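Local coordinates for putative monooxygenase (Fusobacterium nucleatum subsp. nucleatum, PDB 3MCS), which probably acts as a monooxygenase of the antibiotic biosynthesis monooxygenase family, with two such family regions in one chain, at residues 31-36 against 74-79; 112-117 against 172-177; 125-130 against 160-165; 135-140 against 180-185. All coordinates share one frame; numbering follows the deposited sequence. Where two conformers were deposited one is given.

Interaction 1. Residues 31-36 against 74-79; sequences VNKTMG and NQASKD
Lys33 lays its aliphatic chain across Gln75 and Ala76, and the next residue, Thr34, meets Ala76 as well; these two carry the contact from the side of residues 31-36. With CG turned away from its own N (chi1 -176°), the Lys33 chain runs outward fully extended as far as CE. Its CD passes 4.0 Å from Ala76 CA, and CE reaches Gln75 CB at 3.8 Å. A bend at the last torsion then takes the ammonium group off the helix surface. NZ stays 6.2 Å from Asp79 OD2, so any attraction is long-range, while Asp79 OD1 accepts a hydrogen bond from Gln75 NE2 at 2.9 Å, from above the carboxylate plane.

Thr34 OG1 lies 3.2 Å from Ala76 CB, the alanine methyl. The hydroxyl is hydrogen-bonded back to Tyr30 O in its own helix, which lets a polar residue sit buried against an apolar neighbour. Alanine suits the place because its small side chain lets the segment axes approach to 9.0 Å, nearly antiparallel at 160°.

Helix 20-37 thus packs beside helix 75-87, an antiparallel helix pair within the first family region, while Thr34 also touches Val41 and Leu44 of strand 41-49 and His71 of helix 65-73.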
loop_
_atom_site.group_PDB
_atom_site.type_symbol
_atom_site.label_atom_id
_atom_site.label_comp_id
_atom_site.label_asym_id
_atom_site.label_seq_id
_atom_site.Cartn_x
_atom_site.Cartn_y
_atom_site.Cartn_z
ATOM N N VAL A 31 -7.745 -6.643 10.897
ATOM C CA VAL A 31 -6.445 -5.986 11.072
ATOM C C VAL A 31 -5.965 -6.146 12.509
ATOM O O VAL A 31 -4.792 -6.469 12.734
ATOM C CB VAL A 31 -6.490 -4.491 10.636
ATOM C CG1 VAL A 31 -5.230 -3.795 11.002
ATOM C CG2 VAL A 31 -6.743 -4.376 9.147
ATOM N N ASN A 32 -6.875 -5.963 13.467
ATOM C CA ASN A 32 -6.532 -6.068 14.894
ATOM C C ASN A 32 -6.208 -7.477 15.377
ATOM O O ASN A 32 -5.360 -7.650 16.240
ATOM C CB ASN A 32 -7.649 -5.494 15.785
ATOM C CG ASN A 32 -7.728 -3.963 15.744
ATOM O OD1 ASN A 32 -6.770 -3.273 15.378
ATOM N ND2 ASN A 32 -8.872 -3.434 16.149
ATOM N N LYS A 33 -6.884 -8.480 14.829
ATOM C CA LYS A 33 -6.661 -9.854 15.270
ATOM C C LYS A 33 -5.420 -10.409 14.603
ATOM O O LYS A 33 -4.704 -11.191 15.206
ATOM C CB LYS A 33 -7.891 -10.759 15.037
ATOM C CG LYS A 33 -7.692 -12.202 15.591
ATOM C CD LYS A 33 -8.907 -13.132 15.348
ATOM C CE LYS A 33 -8.706 -14.540 15.955
ATOM N NZ LYS A 33 -8.555 -14.538 17.445
ATOM N N THR A 34 -5.147 -9.976 13.377
ATOM C CA THR A 34 -3.953 -10.441 12.662
ATOM C C THR A 34 -2.653 -9.978 13.301
ATOM O O THR A 34 -1.806 -10.810 13.657
ATOM C CB THR A 34 -3.960 -9.993 11.189
ATOM O OG1 THR A 34 -5.023 -10.660 10.515
ATOM C CG2 THR A 34 -2.666 -10.352 10.496
HETATM N N MSE A 35 -2.495 -8.659 13.425
HETATM C CA MSE A 35 -1.280 -8.064 13.986
HETATM C C MSE A 35 -1.108 -8.351 15.478
HETATM O O MSE A 35 0.011 -8.509 15.961
HETATM C CB MSE A 35 -1.269 -6.569 13.740
HETATM C CG MSE A 35 -0.881 -6.185 12.336
HETATM SE SE MSE A 35 0.974 -6.533 12.036
HETATM C CE MSE A 35 1.842 -5.438 13.344
ATOM N N GLY A 36 -2.200 -8.452 16.219
ATOM C CA GLY A 36 -2.079 -8.727 17.642
ATOM C C GLY A 36 -1.559 -10.121 17.987
ATOM O O GLY A 36 -0.898 -10.310 19.007
ATOM N N ASN A 74 -4.780 -19.100 9.203
ATOM C CA ASN A 74 -5.074 -18.765 10.611
ATOM C C ASN A 74 -6.480 -18.182 10.758
ATOM O O ASN A 74 -7.130 -17.873 9.762
ATOM C CB ASN A 74 -3.999 -17.818 11.169
ATOM C CG ASN A 74 -3.706 -18.028 12.658
ATOM O OD1 ASN A 74 -4.502 -18.558 13.427
ATOM N ND2 ASN A 74 -2.527 -17.610 13.054
ATOM N N GLN A 75 -6.928 -17.997 12.000
ATOM C CA GLN A 75 -8.314 -17.595 12.289
ATOM C C GLN A 75 -8.724 -16.229 11.764
ATOM O O GLN A 75 -9.814 -16.097 11.224
ATOM C CB GLN A 75 -8.608 -17.668 13.803
ATOM C CG GLN A 75 -10.111 -17.736 14.148
ATOM C CD GLN A 75 -10.742 -19.029 13.666
ATOM O OE1 GLN A 75 -10.378 -20.116 14.122
ATOM N NE2 GLN A 75 -11.694 -18.922 12.736
ATOM N N ALA A 76 -7.871 -15.217 11.889
ATOM C CA ALA A 76 -8.249 -13.880 11.424
ATOM C C ALA A 76 -8.757 -13.901 10.000
ATOM O O ALA A 76 -9.873 -13.443 9.723
ATOM C CB ALA A 76 -7.088 -12.907 11.540
ATOM N N SER A 77 -7.933 -14.460 9.113
ATOM C CA SER A 77 -8.226 -14.533 7.680
ATOM C C SER A 77 -9.422 -15.420 7.378
ATOM O O SER A 77 -10.270 -15.058 6.564
ATOM C CB SER A 77 -6.995 -15.038 6.930
ATOM O OG SER A 77 -7.159 -15.009 5.530
ATOM N N LYS A 78 -9.515 -16.564 8.044
ATOM C CA LYS A 78 -10.669 -17.462 7.820
ATOM C C LYS A 78 -11.994 -16.740 8.155
ATOM O O LYS A 78 -13.015 -16.940 7.481
ATOM C CB LYS A 78 -10.552 -18.780 8.610
ATOM N N ASP A 79 -11.976 -15.892 9.179
ATOM C CA ASP A 79 -13.178 -15.170 9.549
ATOM C C ASP A 79 -13.512 -14.083 8.542
ATOM O O ASP A 79 -14.664 -13.950 8.118
ATOM C CB ASP A 79 -13.048 -14.588 10.956
ATOM C CG ASP A 79 -13.177 -15.644 12.018
ATOM O OD1 ASP A 79 -13.397 -16.800 11.619
ATOM O OD2 ASP A 79 -13.073 -15.322 13.230
#

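Interaction 2. Residues 112-117 against 172-177; sequences NTFAVY and DSYLNH
Phe114 and Tyr174 form the larger part of this contact, an aromatic pair that meets obliquely. Their ring centroids are 5.0 Å apart and the planes are turned 35° from each other. Tyr174 points its ring at the strand by holding CG opposite its backbone N (chi1 167°). Phe114 brings the CE2 corner of its ring over one face of the tyrosine, with CD2 of Tyr174 the nearest atom at 3.3 Å. Phe114 CD2 lies 3.8 Å from Tyr174 CB, and the overlap therefore extends to the root of the tyrosine side chain.

A CH-pi contact completes the apolar part. Val116, two residues further along the strand and so on the same side of it, sets CG2 over the Tyr174 face, 4.0 Å from the centroid and 23° off the ring normal. Val116 CG2 leans toward the rim, 3.7 Å from Tyr174 CE1, whereas Phe114 occupies the CD2 side.

No hydrogen bond joins the two segments. The polar end of the tyrosine is hydrogen-bonded instead to Arg199 of strand 194-209, and its ring also takes part in an edge-to-face pair with Tyr168. Tyrosine fits this place between helix 171-178 and strand 114-122 because it offers a broad ring for burial while carrying a hydroxyl to a partner beyond; the attachment itself is dispersive, with the hydroxyl bond to Arg199 giving the ring a directional anchor.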
loop_
_atom_site.group_PDB
_atom_site.type_symbol
_atom_site.label_atom_id
_atom_site.label_comp_id
_atom_site.label_asym_id
_atom_site.label_seq_id
_atom_site.Cartn_x
_atom_site.Cartn_y
_atom_site.Cartn_z
ATOM N N ASN A 112 -5.476 12.754 11.642
ATOM C CA ASN A 112 -4.656 13.349 10.588
ATOM C C ASN A 112 -3.862 12.404 9.674
ATOM O O ASN A 112 -3.282 12.870 8.691
ATOM C CB ASN A 112 -3.667 14.349 11.213
ATOM C CG ASN A 112 -4.315 15.691 11.553
ATOM O OD1 ASN A 112 -5.534 15.798 11.674
ATOM N ND2 ASN A 112 -3.491 16.722 11.700
ATOM N N THR A 113 -3.817 11.105 9.983
ATOM C CA THR A 113 -3.061 10.152 9.163
ATOM C C THR A 113 -3.594 10.197 7.710
ATOM O O THR A 113 -4.793 10.134 7.482
ATOM C CB THR A 113 -3.128 8.716 9.730
ATOM O OG1 THR A 113 -2.889 8.727 11.137
ATOM C CG2 THR A 113 -2.100 7.822 9.086
ATOM N N PHE A 114 -2.691 10.316 6.740
ATOM C CA PHE A 114 -3.048 10.473 5.337
ATOM C C PHE A 114 -2.321 9.453 4.458
ATOM O O PHE A 114 -1.096 9.453 4.396
ATOM C CB PHE A 114 -2.682 11.884 4.922
ATOM C CG PHE A 114 -3.175 12.286 3.565
ATOM C CD1 PHE A 114 -4.450 12.815 3.407
ATOM C CD2 PHE A 114 -2.347 12.184 2.452
ATOM C CE1 PHE A 114 -4.894 13.215 2.154
ATOM C CE2 PHE A 114 -2.782 12.568 1.208
ATOM C CZ PHE A 114 -4.055 13.090 1.055
ATOM N N ALA A 115 -3.094 8.617 3.766
ATOM C CA ALA A 115 -2.575 7.562 2.929
ATOM C C ALA A 115 -2.891 7.797 1.446
ATOM O O ALA A 115 -3.962 8.292 1.109
ATOM C CB ALA A 115 -3.163 6.249 3.386
ATOM N N VAL A 116 -1.947 7.431 0.572
ATOM C CA VAL A 116 -2.089 7.574 -0.878
ATOM C C VAL A 116 -1.588 6.324 -1.559
ATOM O O VAL A 116 -0.632 5.717 -1.076
ATOM C CB VAL A 116 -1.258 8.719 -1.412
ATOM C CG1 VAL A 116 -1.580 8.948 -2.857
ATOM C CG2 VAL A 116 -1.538 9.981 -0.621
ATOM N N TYR A 117 -2.252 5.918 -2.643
ATOM C CA TYR A 117 -1.826 4.750 -3.421
ATOM C C TYR A 117 -1.799 5.098 -4.895
ATOM O O TYR A 117 -2.814 5.460 -5.489
ATOM C CB TYR A 117 -2.731 3.549 -3.172
ATOM C CG TYR A 117 -2.321 2.297 -3.908
ATOM C CD1 TYR A 117 -1.131 1.664 -3.638
ATOM C CD2 TYR A 117 -3.177 1.708 -4.838
ATOM C CE1 TYR A 117 -0.766 0.471 -4.328
ATOM C CE2 TYR A 117 -2.839 0.532 -5.526
ATOM C CZ TYR A 117 -1.637 -0.089 -5.271
ATOM O OH TYR A 117 -1.343 -1.255 -5.975
ATOM N N ASP A 172 -0.799 18.098 5.243
ATOM C CA ASP A 172 0.163 19.123 4.856
ATOM C C ASP A 172 1.491 18.479 4.444
ATOM O O ASP A 172 2.100 18.887 3.460
ATOM C CB ASP A 172 0.395 20.155 5.974
ATOM C CG ASP A 172 -0.902 20.775 6.471
ATOM O OD1 ASP A 172 -1.632 20.108 7.268
ATOM O OD2 ASP A 172 -1.183 21.928 6.062
ATOM N N SER A 173 1.922 17.466 5.188
ATOM C CA SER A 173 3.184 16.790 4.892
ATOM C C SER A 173 3.197 16.256 3.464
ATOM O O SER A 173 4.184 16.385 2.747
ATOM C CB SER A 173 3.426 15.648 5.886
ATOM O OG SER A 173 3.565 16.124 7.217
ATOM N N TYR A 174 2.084 15.662 3.060
ATOM C CA TYR A 174 1.928 15.126 1.715
ATOM C C TYR A 174 1.938 16.223 0.652
ATOM O O TYR A 174 2.580 16.082 -0.383
ATOM C CB TYR A 174 0.636 14.320 1.619
ATOM C CG TYR A 174 0.240 13.990 0.209
ATOM C CD1 TYR A 174 0.930 13.047 -0.520
ATOM C CD2 TYR A 174 -0.820 14.633 -0.398
ATOM C CE1 TYR A 174 0.577 12.748 -1.820
ATOM C CE2 TYR A 174 -1.179 14.345 -1.698
ATOM C CZ TYR A 174 -0.477 13.406 -2.400
ATOM O OH TYR A 174 -0.839 13.129 -3.687
ATOM N N LEU A 175 1.226 17.316 0.895
ATOM C CA LEU A 175 1.216 18.406 -0.074
ATOM C C LEU A 175 2.575 19.097 -0.215
ATOM O O LEU A 175 2.952 19.517 -1.314
ATOM C CB LEU A 175 0.152 19.428 0.291
ATOM C CG LEU A 175 -1.294 18.940 0.217
ATOM C CD1 LEU A 175 -2.240 20.072 0.666
ATOM C CD2 LEU A 175 -1.648 18.469 -1.164
ATOM N N ASN A 176 3.294 19.225 0.897
ATOM C CA ASN A 176 4.619 19.839 0.886
ATOM C C ASN A 176 5.560 18.935 0.130
ATOM O O ASN A 176 6.470 19.388 -0.541
ATOM C CB ASN A 176 5.117 20.127 2.308
ATOM C CG ASN A 176 4.340 21.270 2.974
ATOM O OD1 ASN A 176 3.709 22.091 2.292
ATOM N ND2 ASN A 176 4.393 21.334 4.308
ATOM N N HIS A 177 5.297 17.641 0.217
ATOM C CA HIS A 177 6.074 16.663 -0.513
ATOM C C HIS A 177 5.916 16.851 -2.020
ATOM O O HIS A 177 6.915 16.944 -2.735
ATOM C CB HIS A 177 5.709 15.252 -0.040
ATOM C CG HIS A 177 5.780 14.199 -1.102
ATOM N ND1 HIS A 177 6.962 13.803 -1.692
ATOM C CD2 HIS A 177 4.810 13.415 -1.633
ATOM C CE1 HIS A 177 6.708 12.849 -2.572
ATOM N NE2 HIS A 177 5.412 12.596 -2.560
#

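Interaction 3. Residues 125-130 against 160-165; sequences ENDKEF and NKWCLF
Asp127 and Phe130 reach Trp162 through a shared first torsion: each holds CG opposite its own N, and one helical turn between them sends both groups toward the strand. Trp162 answers with chi1 -67°, its CG opposite the carbonyl carbon, which brings the pyrrole part of the indole within reach of both.

The carboxylate takes the edge of that ring. Trp162 NE1 donates to Asp127 OD1 over 3.3 Å, a long but nearly straight bond (164° at the hydrogen), with the acceptor close to the indole plane. Phe130 takes a face: its edge is turned to the five-membered ring in an edge-to-face pair whose centroids are 5.1 Å apart. Phe130 CE1 stands 4.0 Å from Trp162 CD1, and Phe130 CD1 is equally far from NE1. Asn160, where the chain turns a corner, adds its amide beside the acid, ND2 lying 3.3 Å from Asp127 CG.

Tryptophan suits this site because one flat group supplies both an N-H at its edge and a pi face, and Ala131 and Ile134 of helix 127-143 also touch it. The contact thus joins a directional bond at the partly exposed helix start to aromatic packing in the buried layer between helix and sheet, and the indole's rotation is restrained by an N-H bond at its edge and a phenyl ring on one face.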
loop_
_atom_site.group_PDB
_atom_site.type_symbol
_atom_site.label_atom_id
_atom_site.label_comp_id
_atom_site.label_asym_id
_atom_site.label_seq_id
_atom_site.Cartn_x
_atom_site.Cartn_y
_atom_site.Cartn_z
ATOM N N GLU A 125 10.102 0.772 -22.944
ATOM C CA GLU A 125 11.293 1.401 -23.508
ATOM C C GLU A 125 12.042 2.268 -22.478
ATOM O O GLU A 125 13.261 2.326 -22.482
ATOM C CB GLU A 125 10.906 2.212 -24.759
ATOM C CG GLU A 125 9.756 3.231 -24.568
ATOM C CD GLU A 125 9.124 3.686 -25.886
ATOM O OE1 GLU A 125 9.813 3.643 -26.939
ATOM O OE2 GLU A 125 7.934 4.083 -25.861
ATOM N N ASN A 126 11.305 2.915 -21.577
ATOM C CA ASN A 126 11.883 3.792 -20.543
ATOM C C ASN A 126 11.969 3.214 -19.116
ATOM O O ASN A 126 12.328 3.929 -18.184
ATOM C CB ASN A 126 11.049 5.075 -20.482
ATOM C CG ASN A 126 11.030 5.817 -21.812
ATOM O OD1 ASN A 126 9.964 6.151 -22.355
ATOM N ND2 ASN A 126 12.217 6.051 -22.367
ATOM N N ASP A 127 11.665 1.929 -18.946
ATOM C CA ASP A 127 11.634 1.274 -17.615
ATOM C C ASP A 127 12.962 1.227 -16.848
ATOM O O ASP A 127 12.990 1.482 -15.663
ATOM C CB ASP A 127 11.103 -0.153 -17.762
ATOM C CG ASP A 127 10.936 -0.858 -16.429
ATOM O OD1 ASP A 127 9.998 -0.532 -15.642
ATOM O OD2 ASP A 127 11.747 -1.786 -16.205
ATOM N N LYS A 128 14.043 0.840 -17.507
ATOM C CA LYS A 128 15.360 0.812 -16.859
ATOM C C LYS A 128 15.651 2.178 -16.230
ATOM O O LYS A 128 15.800 2.294 -15.004
ATOM C CB LYS A 128 16.490 0.438 -17.850
ATOM C CG LYS A 128 16.425 -0.988 -18.408
ATOM N N GLU A 129 15.687 3.210 -17.071
ATOM C CA GLU A 129 16.003 4.568 -16.614
ATOM C C GLU A 129 15.062 5.068 -15.511
ATOM O O GLU A 129 15.514 5.716 -14.567
ATOM C CB GLU A 129 16.000 5.559 -17.785
ATOM C CG GLU A 129 16.369 6.998 -17.383
ATOM C CD GLU A 129 16.461 7.969 -18.575
ATOM O OE1 GLU A 129 16.015 7.626 -19.696
ATOM O OE2 GLU A 129 16.990 9.089 -18.374
ATOM N N PHE A 130 13.769 4.775 -15.648
ATOM C CA PHE A 130 12.748 5.219 -14.695
ATOM C C PHE A 130 12.915 4.571 -13.337
ATOM O O PHE A 130 12.733 5.215 -12.307
ATOM C CB PHE A 130 11.359 4.887 -15.240
ATOM C CG PHE A 130 10.231 5.237 -14.308
ATOM C CD1 PHE A 130 9.842 4.363 -13.319
ATOM C CD2 PHE A 130 9.537 6.432 -14.448
ATOM C CE1 PHE A 130 8.782 4.688 -12.449
ATOM C CE2 PHE A 130 8.477 6.753 -13.599
ATOM C CZ PHE A 130 8.101 5.874 -12.594
ATOM N N ASN A 160 6.567 -3.425 -15.585
ATOM C CA ASN A 160 6.489 -2.029 -15.986
ATOM C C ASN A 160 5.428 -1.275 -15.161
ATOM O O ASN A 160 5.308 -0.054 -15.269
ATOM C CB ASN A 160 6.188 -1.904 -17.475
ATOM C CG ASN A 160 7.239 -2.573 -18.351
ATOM O OD1 ASN A 160 6.901 -3.234 -19.339
ATOM N ND2 ASN A 160 8.505 -2.435 -17.982
ATOM N N LYS A 161 4.673 -2.009 -14.336
ATOM C CA LYS A 161 3.617 -1.444 -13.508
ATOM C C LYS A 161 4.151 -1.214 -12.111
ATOM O O LYS A 161 4.244 -2.144 -11.330
ATOM C CB LYS A 161 2.452 -2.417 -13.476
ATOM C CG LYS A 161 1.107 -1.913 -12.934
ATOM C CD LYS A 161 0.014 -2.970 -13.238
ATOM C CE LYS A 161 -1.369 -2.382 -13.536
ATOM N NZ LYS A 161 -1.456 -1.727 -14.884
ATOM N N TRP A 162 4.545 0.015 -11.799
ATOM C CA TRP A 162 5.041 0.340 -10.464
ATOM C C TRP A 162 3.896 0.710 -9.513
ATOM O O TRP A 162 2.968 1.406 -9.917
ATOM C CB TRP A 162 6.029 1.489 -10.556
ATOM C CG TRP A 162 7.243 1.111 -11.257
ATOM C CD1 TRP A 162 7.402 0.983 -12.604
ATOM C CD2 TRP A 162 8.506 0.803 -10.666
ATOM N NE1 TRP A 162 8.689 0.603 -12.892
ATOM C CE2 TRP A 162 9.394 0.489 -11.722
ATOM C CE3 TRP A 162 8.978 0.769 -9.349
ATOM C CZ2 TRP A 162 10.724 0.126 -11.503
ATOM C CZ3 TRP A 162 10.308 0.421 -9.134
ATOM C CH2 TRP A 162 11.160 0.096 -10.212
ATOM N N CYS A 163 3.982 0.253 -8.262
ATOM C CA CYS A 163 2.964 0.504 -7.239
ATOM C C CYS A 163 3.580 1.159 -6.046
ATOM O O CYS A 163 4.508 0.596 -5.454
ATOM C CB CYS A 163 2.345 -0.806 -6.764
ATOM S SG CYS A 163 1.482 -1.732 -8.064
ATOM N N LEU A 164 3.038 2.321 -5.662
ATOM C CA LEU A 164 3.565 3.095 -4.532
ATOM C C LEU A 164 2.512 3.376 -3.465
ATOM O O LEU A 164 1.531 4.069 -3.717
ATOM C CB LEU A 164 4.133 4.421 -5.025
ATOM C CG LEU A 164 4.779 5.261 -3.931
ATOM C CD1 LEU A 164 5.962 4.483 -3.358
ATOM C CD2 LEU A 164 5.227 6.656 -4.430
ATOM N N PHE A 165 2.724 2.825 -2.277
ATOM C CA PHE A 165 1.864 3.078 -1.128
ATOM C C PHE A 165 2.647 3.927 -0.173
ATOM O O PHE A 165 3.785 3.608 0.132
ATOM C CB PHE A 165 1.468 1.796 -0.428
ATOM C CG PHE A 165 0.536 2.008 0.745
ATOM C CD1 PHE A 165 -0.741 2.531 0.545
ATOM C CD2 PHE A 165 0.915 1.650 2.035
ATOM C CE1 PHE A 165 -1.615 2.713 1.604
ATOM C CE2 PHE A 165 0.036 1.820 3.112
ATOM C CZ PHE A 165 -1.228 2.366 2.897
#

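Interaction 4. Residues 135-140 against 180-185; sequences KNIVET and AKYFKD
Thr140, whose methyl covers the ring of Tyr182, is tied to its own helix through Asn136 O. Asn136 O accepts two bonds, from Thr140 N and from Thr140 OG1, each 2.9 Å long, the hydroxyl coming from above the carbonyl plane. With OG1 turned back to the backbone in this way (chi1 -49°), CG2 is the branch left facing the other helix. It sits almost centrally over one face of Tyr182, 4.1 Å from the centroid and 10° off the normal, in a CH-pi contact. A threonine is apt here, at an exposed position, since its hydroxyl can be satisfied within the helix while the methyl packs.

One turn earlier, Ile137 works at the edge of the same ring. Its CD1 lies near the ring plane, 3.7 Å from Tyr182 CD2, and also reaches Tyr182 O at 3.4 Å. Ile137 CG2, the other branch, meets Phe183 CD1 at 4.2 Å, so the beta-branched isoleucine spans two consecutive aromatics. Tyr182 holds CG between its N and its carbonyl carbon (chi1 77°), and the opposite face of its ring leans on Phe183 CB.

The tyrosine hydroxyl is hydrogen-bonded to His177 ND1, and the histidine ring meets Phe183 edge-to-face, linking helix 181-190 to the end of helix 171-178. The two segment axes run nearly antiparallel, 10.8 Å apart, while Val138 on the far side of helix 127-143 rests on Val150 and Leu152 of strand 147-155.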
loop_
_atom_site.group_PDB
_atom_site.type_symbol
_atom_site.label_atom_id
_atom_site.label_comp_id
_atom_site.label_asym_id
_atom_site.label_seq_id
_atom_site.Cartn_x
_atom_site.Cartn_y
_atom_site.Cartn_z
ATOM N N LYS A 135 13.217 5.160 -7.622
ATOM C CA LYS A 135 13.838 4.631 -6.402
ATOM C C LYS A 135 14.410 5.768 -5.565
ATOM O O LYS A 135 14.166 5.817 -4.371
ATOM C CB LYS A 135 14.933 3.596 -6.706
ATOM C CG LYS A 135 14.447 2.173 -7.091
ATOM C CD LYS A 135 15.647 1.360 -7.606
ATOM C CE LYS A 135 15.285 -0.035 -8.071
ATOM N NZ LYS A 135 16.479 -0.681 -8.665
ATOM N N ASN A 136 15.146 6.674 -6.221
ATOM C CA ASN A 136 15.784 7.823 -5.567
ATOM C C ASN A 136 14.758 8.757 -4.950
ATOM O O ASN A 136 14.890 9.154 -3.791
ATOM C CB ASN A 136 16.636 8.623 -6.561
ATOM C CG ASN A 136 17.849 7.855 -7.066
ATOM O OD1 ASN A 136 18.578 7.229 -6.295
ATOM N ND2 ASN A 136 18.090 7.940 -8.368
ATOM N N ILE A 137 13.740 9.108 -5.732
ATOM C CA ILE A 137 12.689 9.988 -5.259
ATOM C C ILE A 137 11.968 9.429 -4.050
ATOM O O ILE A 137 11.690 10.165 -3.109
ATOM C CB ILE A 137 11.646 10.278 -6.355
ATOM C CG1 ILE A 137 12.239 11.222 -7.413
ATOM C CG2 ILE A 137 10.392 10.908 -5.755
ATOM C CD1 ILE A 137 12.671 12.615 -6.883
ATOM N N VAL A 138 11.656 8.144 -4.068
ATOM C CA VAL A 138 10.948 7.546 -2.953
ATOM C C VAL A 138 11.823 7.570 -1.699
ATOM O O VAL A 138 11.294 7.790 -0.615
ATOM C CB VAL A 138 10.484 6.127 -3.266
ATOM C CG1 VAL A 138 9.787 5.523 -2.063
ATOM C CG2 VAL A 138 9.555 6.144 -4.444
ATOM N N GLU A 139 13.141 7.363 -1.834
ATOM C CA GLU A 139 14.067 7.462 -0.663
ATOM C C GLU A 139 14.190 8.886 -0.115
ATOM O O GLU A 139 14.238 9.076 1.100
ATOM C CB GLU A 139 15.468 6.925 -0.967
ATOM C CG GLU A 139 15.506 5.422 -0.991
ATOM C CD GLU A 139 16.874 4.848 -1.278
ATOM O OE1 GLU A 139 17.814 5.637 -1.537
ATOM O OE2 GLU A 139 17.007 3.593 -1.251
ATOM N N THR A 140 14.264 9.868 -1.010
ATOM C CA THR A 140 14.292 11.269 -0.613
ATOM C C THR A 140 13.021 11.560 0.190
ATOM O O THR A 140 13.084 12.192 1.257
ATOM C CB THR A 140 14.371 12.228 -1.826
ATOM O OG1 THR A 140 15.415 11.812 -2.718
ATOM C CG2 THR A 140 14.631 13.668 -1.362
ATOM N N ALA A 180 7.322 20.226 -3.614
ATOM C CA ALA A 180 8.765 20.437 -3.487
ATOM C C ALA A 180 9.473 20.339 -4.834
ATOM O O ALA A 180 9.095 19.532 -5.681
ATOM C CB ALA A 180 9.381 19.430 -2.514
ATOM N N LYS A 181 10.536 21.131 -4.997
ATOM C CA LYS A 181 11.287 21.161 -6.246
ATOM C C LYS A 181 11.694 19.750 -6.724
ATOM O O LYS A 181 11.481 19.423 -7.882
ATOM C CB LYS A 181 12.507 22.108 -6.128
ATOM C CG LYS A 181 13.217 22.460 -7.477
ATOM C CD LYS A 181 14.326 23.526 -7.344
ATOM N N TYR A 182 12.228 18.910 -5.839
ATOM C CA TYR A 182 12.664 17.560 -6.237
ATOM C C TYR A 182 11.539 16.678 -6.795
ATOM O O TYR A 182 11.790 15.799 -7.627
ATOM C CB TYR A 182 13.336 16.814 -5.076
ATOM C CG TYR A 182 12.383 16.243 -4.029
ATOM C CD1 TYR A 182 11.995 16.984 -2.925
ATOM C CD2 TYR A 182 11.885 14.955 -4.147
ATOM C CE1 TYR A 182 11.131 16.457 -1.975
ATOM C CE2 TYR A 182 11.017 14.418 -3.204
ATOM C CZ TYR A 182 10.650 15.168 -2.123
ATOM O OH TYR A 182 9.809 14.615 -1.198
ATOM N N PHE A 183 10.312 16.884 -6.330
ATOM C CA PHE A 183 9.183 16.103 -6.826
ATOM C C PHE A 183 8.623 16.707 -8.109
ATOM O O PHE A 183 8.324 15.973 -9.055
ATOM C CB PHE A 183 8.082 15.975 -5.771
ATOM C CG PHE A 183 7.039 14.956 -6.121
ATOM C CD1 PHE A 183 7.244 13.620 -5.840
ATOM C CD2 PHE A 183 5.864 15.329 -6.744
ATOM C CE1 PHE A 183 6.289 12.686 -6.182
ATOM C CE2 PHE A 183 4.914 14.414 -7.071
ATOM C CZ PHE A 183 5.118 13.093 -6.802
ATOM N N LYS A 184 8.464 18.034 -8.136
ATOM C CA LYS A 184 8.008 18.726 -9.345
ATOM C C LYS A 184 8.966 18.423 -10.508
ATOM O O LYS A 184 8.522 18.107 -11.615
ATOM C CB LYS A 184 7.873 20.241 -9.123
ATOM C CG LYS A 184 6.665 20.687 -8.320
ATOM C CD LYS A 184 6.573 22.227 -8.259
ATOM N N ASP A 185 10.269 18.507 -10.244
ATOM C CA ASP A 185 11.286 18.206 -11.256
ATOM C C ASP A 185 11.130 16.799 -11.777
ATOM O O ASP A 185 11.362 16.563 -12.968
ATOM C CB ASP A 185 12.714 18.350 -10.705
ATOM C CG ASP A 185 13.130 19.794 -10.475
ATOM O OD1 ASP A 185 12.438 20.710 -10.954
ATOM O OD2 ASP A 185 14.160 20.000 -9.802
#

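Interaction 1 comes first along the chain and belongs to the first of the two family regions; interactions 2, 3 and 4 all fall in the second. There interaction 3 falls between the two segments of interaction 2, and interaction 4 alternates with both. Interactions 1 and 4 lie on opposite sides of the chain's centre, with centres 36 Å apart, and each pairs two nearly antiparallel helices. Interactions 3 and 4 share helix 127-143, interactions 2 and 3 reach neighbouring strands, and interactions 2 and 4 meet through His177 and Tyr182. The curved antiparallel sheet joins both regions, consistent with a dimeric alpha-beta barrel fold whose halves are fused in a single chain, each with helices outside the sheet.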